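PDB 1ZJJ: hypothetical protein PH1952 from Pyrococcus horikoshii, which is uncharacterised but binds magnesium and probably acts as a phosphatase of the haloacid dehalogenase (HAD) superfamily. Local coordinates for residues 1-11 and 200-210. Residues are numbered along the deposited sequence; the frame is centred on the assembly and turned at random.
With MG (magnesium ion), chain D.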
loop_
_atom_site.group_PDB
_atom_site.type_symbol
_atom_site.label_atom_id
_atom_site.label_comp_id
_atom_site.label_asym_id
_atom_site.label_seq_id
_atom_site.Cartn_x
_atom_site.Cartn_y
_atom_site.Cartn_z
ATOM N N MET B 1 -18.494 -37.928 -7.694
ATOM C CA MET B 1 -19.503 -36.847 -7.588
ATOM C C MET B 1 -18.802 -35.502 -7.623
ATOM O O MET B 1 -18.470 -34.913 -6.585
ATOM C CB MET B 1 -20.298 -37.001 -6.290
ATOM C CG MET B 1 -20.791 -38.423 -6.039
ATOM S SD MET B 1 -21.406 -39.181 -7.560
ATOM C CE MET B 1 -23.088 -38.520 -7.609
ATOM N N VAL B 2 -18.553 -35.044 -8.844
ATOM C CA VAL B 2 -17.867 -33.789 -9.093
ATOM C C VAL B 2 -18.746 -32.543 -8.960
ATOM O O VAL B 2 -19.905 -32.533 -9.371
ATOM C CB VAL B 2 -17.261 -33.804 -10.508
ATOM C CG1 VAL B 2 -16.631 -32.443 -10.838
ATOM C CG2 VAL B 2 -16.211 -34.898 -10.617
ATOM N N ALA B 3 -18.154 -31.497 -8.389
ATOM C CA ALA B 3 -18.793 -30.197 -8.218
ATOM C C ALA B 3 -17.824 -29.221 -8.878
ATOM O O ALA B 3 -16.614 -29.307 -8.671
ATOM C CB ALA B 3 -18.978 -29.861 -6.722
ATOM N N ILE B 4 -18.344 -28.302 -9.679
ATOM C CA ILE B 4 -17.472 -27.370 -10.369
ATOM C C ILE B 4 -17.622 -25.945 -9.851
ATOM O O ILE B 4 -18.725 -25.409 -9.759
ATOM C CB ILE B 4 -17.733 -27.410 -11.900
ATOM C CG1 ILE B 4 -17.676 -28.865 -12.401
ATOM C CG2 ILE B 4 -16.690 -26.565 -12.633
ATOM C CD1 ILE B 4 -18.023 -29.041 -13.870
ATOM N N ILE B 5 -16.491 -25.345 -9.504
ATOM C CA ILE B 5 -16.458 -23.980 -8.996
ATOM C C ILE B 5 -15.914 -23.065 -10.102
ATOM O O ILE B 5 -14.844 -23.330 -10.659
ATOM C CB ILE B 5 -15.530 -23.887 -7.760
ATOM C CG1 ILE B 5 -15.857 -25.011 -6.770
ATOM C CG2 ILE B 5 -15.676 -22.516 -7.097
ATOM C CD1 ILE B 5 -17.294 -25.027 -6.286
ATOM N N PHE B 6 -16.648 -22.000 -10.424
ATOM C CA PHE B 6 -16.221 -21.067 -11.469
ATOM C C PHE B 6 -15.902 -19.662 -10.988
ATOM O O PHE B 6 -16.673 -19.057 -10.238
ATOM C CB PHE B 6 -17.295 -20.871 -12.549
ATOM C CG PHE B 6 -17.704 -22.124 -13.268
ATOM C CD1 PHE B 6 -18.650 -22.975 -12.715
ATOM C CD2 PHE B 6 -17.177 -22.426 -14.522
ATOM C CE1 PHE B 6 -19.077 -24.107 -13.402
ATOM C CE2 PHE B 6 -17.597 -23.560 -15.219
ATOM C CZ PHE B 6 -18.549 -24.400 -14.655
ATOM N N ASP B 7 -14.772 -19.141 -11.446
ATOM C CA ASP B 7 -14.421 -17.759 -11.157
ATOM C C ASP B 7 -15.374 -17.059 -12.121
ATOM O O ASP B 7 -15.900 -17.704 -13.029
ATOM C CB ASP B 7 -12.983 -17.462 -11.562
ATOM C CG ASP B 7 -12.704 -15.978 -11.632
ATOM O OD1 ASP B 7 -12.739 -15.303 -10.581
ATOM O OD2 ASP B 7 -12.466 -15.493 -12.749
ATOM N N MET B 8 -15.599 -15.760 -11.955
ATOM C CA MET B 8 -16.529 -15.066 -12.836
ATOM C C MET B 8 -15.932 -14.235 -13.979
ATOM O O MET B 8 -15.949 -14.670 -15.135
ATOM C CB MET B 8 -17.480 -14.216 -11.988
ATOM C CG MET B 8 -18.252 -15.068 -10.980
ATOM S SD MET B 8 -19.404 -14.175 -9.909
ATOM C CE MET B 8 -20.847 -14.234 -10.862
ATOM N N ASP B 9 -15.410 -13.051 -13.674
ATOM C CA ASP B 9 -14.851 -12.188 -14.717
ATOM C C ASP B 9 -13.716 -12.874 -15.482
ATOM O O ASP B 9 -12.759 -13.350 -14.885
ATOM C CB ASP B 9 -14.343 -10.876 -14.113
ATOM C CG ASP B 9 -14.126 -9.805 -15.165
ATOM O OD1 ASP B 9 -13.422 -8.811 -14.879
ATOM O OD2 ASP B 9 -14.674 -9.955 -16.279
ATOM N N GLY B 10 -13.827 -12.921 -16.806
ATOM C CA GLY B 10 -12.800 -13.566 -17.605
ATOM C C GLY B 10 -13.085 -15.047 -17.795
ATOM O O GLY B 10 -12.362 -15.740 -18.506
ATOM N N VAL B 11 -14.153 -15.525 -17.161
ATOM C CA VAL B 11 -14.546 -16.927 -17.241
ATOM C C VAL B 11 -15.992 -17.091 -17.728
ATOM O O VAL B 11 -16.250 -17.767 -18.725
ATOM C CB VAL B 11 -14.386 -17.614 -15.858
ATOM C CG1 VAL B 11 -14.751 -19.098 -15.947
ATOM C CG2 VAL B 11 -12.943 -17.455 -15.371
ATOM N N PHE B 200 -20.197 -27.817 -0.456
ATOM C CA PHE B 200 -20.104 -29.107 -1.101
ATOM C C PHE B 200 -19.160 -29.968 -0.263
ATOM O O PHE B 200 -17.978 -30.053 -0.540
ATOM C CB PHE B 200 -19.544 -28.945 -2.509
ATOM C CG PHE B 200 -20.278 -27.946 -3.353
ATOM C CD1 PHE B 200 -21.536 -28.234 -3.871
ATOM C CD2 PHE B 200 -19.712 -26.702 -3.610
ATOM C CE1 PHE B 200 -22.227 -27.288 -4.637
ATOM C CE2 PHE B 200 -20.388 -25.755 -4.368
ATOM C CZ PHE B 200 -21.647 -26.044 -4.880
ATOM N N PRO B 201 -19.675 -30.641 0.775
ATOM C CA PRO B 201 -18.946 -31.512 1.712
ATOM C C PRO B 201 -18.000 -32.643 1.279
ATOM O O PRO B 201 -16.846 -32.632 1.668
ATOM C CB PRO B 201 -20.055 -32.025 2.638
ATOM C CG PRO B 201 -21.023 -30.921 2.680
ATOM C CD PRO B 201 -21.082 -30.539 1.172
ATOM N N GLY B 202 -18.464 -33.597 0.482
ATOM C CA GLY B 202 -17.570 -34.678 0.102
ATOM C C GLY B 202 -17.288 -34.824 -1.392
ATOM O O GLY B 202 -16.744 -35.831 -1.815
ATOM N N GLU B 203 -17.645 -33.829 -2.202
ATOM C CA GLU B 203 -17.454 -33.892 -3.660
ATOM C C GLU B 203 -16.014 -33.714 -4.133
ATOM O O GLU B 203 -15.160 -33.164 -3.422
ATOM C CB GLU B 203 -18.329 -32.832 -4.372
ATOM C CG GLU B 203 -19.796 -33.224 -4.478
ATOM C CD GLU B 203 -20.652 -32.551 -3.462
ATOM O OE1 GLU B 203 -21.878 -32.576 -3.648
ATOM O OE2 GLU B 203 -20.124 -31.986 -2.485
ATOM N N GLU B 204 -15.774 -34.147 -5.370
ATOM C CA GLU B 204 -14.458 -33.988 -5.981
ATOM C C GLU B 204 -14.636 -32.599 -6.561
ATOM O O GLU B 204 -15.537 -32.381 -7.365
ATOM C CB GLU B 204 -14.260 -34.992 -7.109
ATOM C CG GLU B 204 -13.129 -34.610 -8.026
ATOM C CD GLU B 204 -12.978 -35.566 -9.187
ATOM O OE1 GLU B 204 -12.171 -35.255 -10.084
ATOM O OE2 GLU B 204 -13.659 -36.624 -9.208
ATOM N N LEU B 205 -13.793 -31.664 -6.152
ATOM C CA LEU B 205 -13.912 -30.284 -6.604
ATOM C C LEU B 205 -13.036 -29.898 -7.780
ATOM O O LEU B 205 -11.870 -30.283 -7.847
ATOM C CB LEU B 205 -13.604 -29.333 -5.441
ATOM C CG LEU B 205 -14.413 -29.492 -4.153
ATOM C CD1 LEU B 205 -13.894 -28.514 -3.101
ATOM C CD2 LEU B 205 -15.885 -29.248 -4.446
ATOM N N TRP B 206 -13.619 -29.130 -8.699
ATOM C CA TRP B 206 -12.915 -28.613 -9.871
ATOM C C TRP B 206 -12.978 -27.087 -9.779
ATOM O O TRP B 206 -14.010 -26.526 -9.405
ATOM C CB TRP B 206 -13.600 -29.030 -11.171
ATOM C CG TRP B 206 -13.449 -30.469 -11.562
ATOM C CD1 TRP B 206 -12.941 -31.489 -10.805
ATOM C CD2 TRP B 206 -13.871 -31.056 -12.798
ATOM N NE1 TRP B 206 -13.028 -32.677 -11.496
ATOM C CE2 TRP B 206 -13.596 -32.439 -12.720
ATOM C CE3 TRP B 206 -14.459 -30.544 -13.962
ATOM C CZ2 TRP B 206 -13.889 -33.323 -13.766
ATOM C CZ3 TRP B 206 -14.753 -31.421 -15.003
ATOM C CH2 TRP B 206 -14.467 -32.796 -14.896
ATOM N N MET B 207 -11.880 -26.424 -10.118
ATOM C CA MET B 207 -11.816 -24.963 -10.089
ATOM C C MET B 207 -11.533 -24.468 -11.503
ATOM O O MET B 207 -10.561 -24.882 -12.130
ATOM C CB MET B 207 -10.697 -24.497 -9.157
ATOM C CG MET B 207 -10.541 -22.984 -9.052
ATOM S SD MET B 207 -11.951 -22.211 -8.238
ATOM C CE MET B 207 -12.116 -20.679 -9.197
ATOM N N VAL B 208 -12.387 -23.587 -12.004
ATOM C CA VAL B 208 -12.214 -23.042 -13.343
ATOM C C VAL B 208 -11.969 -21.538 -13.244
ATOM O O VAL B 208 -12.827 -20.792 -12.756
ATOM C CB VAL B 208 -13.466 -23.286 -14.210
ATOM C CG1 VAL B 208 -13.259 -22.696 -15.585
ATOM C CG2 VAL B 208 -13.778 -24.779 -14.289
ATOM N N GLY B 209 -10.801 -21.091 -13.699
ATOM C CA GLY B 209 -10.481 -19.672 -13.627
ATOM C C GLY B 209 -9.593 -19.171 -14.745
ATOM O O GLY B 209 -9.157 -19.946 -15.600
ATOM N N ASP B 210 -9.323 -17.866 -14.746
ATOM C CA ASP B 210 -8.475 -17.263 -15.772
ATOM C C ASP B 210 -7.220 -16.631 -15.181
ATOM O O ASP B 210 -6.377 -16.132 -15.925
ATOM C CB ASP B 210 -9.243 -16.197 -16.553
ATOM C CG ASP B 210 -9.578 -14.999 -15.702
ATOM O OD1 ASP B 210 -10.208 -15.216 -14.654
ATOM O OD2 ASP B 210 -9.210 -13.862 -16.071
HETATM MG MG MG D . -11.230 -13.790 -13.229
HETATM O O HOH W 1 -12.084 -12.479 -11.909
HETATM O O HOH W 2 -9.927 -12.264 -14.022
HETATM O O HOH W 3 -9.851 -14.393 -11.695
#
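Asp7 OD2 (2.2 Å) and Asp210 OD1 (2.3 Å) reach from the two segments to one magnesium ion, which six ligands grip. The backbone O of Asp9 and three waters are the other four. Asp7 OD2 and Asp210 OD1 lie 3.0 Å apart, a closeness explained by the shared metal, and their carboxylate planes are 22° apart. Asp210 CG sits between its backbone N and carbonyl carbon (chi1 68°), which swings the carboxylate toward the metal. Its OD2 accepts bonds from a metal-bound water and from Val233 N. Asp7 OD1 takes a bond from another metal water and a salt bridge from Lys187. Gly10 follows Asp9 with a positive phi, and a side chain there would clash with Asp210 OD2.

Strands 2-6 and 204-209 are neighbours at the middle of the parallel sheet of a Rossmann-like HAD core. Asp7, Asp9 and Val11 fit the DxDx(T/V) signature of the family. The metal lies at the C-terminal ends of the two strands, as in HAD phosphatases. Six backbone bonds join the segments. The shortest runs from Ile5 N to Trp206 O, 2.7 Å.

On one sheet face Val2 CG1 sits over the five-membered ring of Trp206, 3.5 Å from its centroid and 7° off the normal. This is a CH-pi contact. With CG1 anti to the backbone N, CG2 is left to touch Glu204 OE2. Trp206 NE1 donates in its ring plane to Glu204 OE1, which it meets from above the carboxylate plane. Replacing Trp206 by an alanine is likely to leave Val2 CG1 without its aromatic partner and Glu204 OE1 without this donor. On the other face Ala3 CB lies over the Phe200 ring, and Ile5 CG2 packs on Met207 SD.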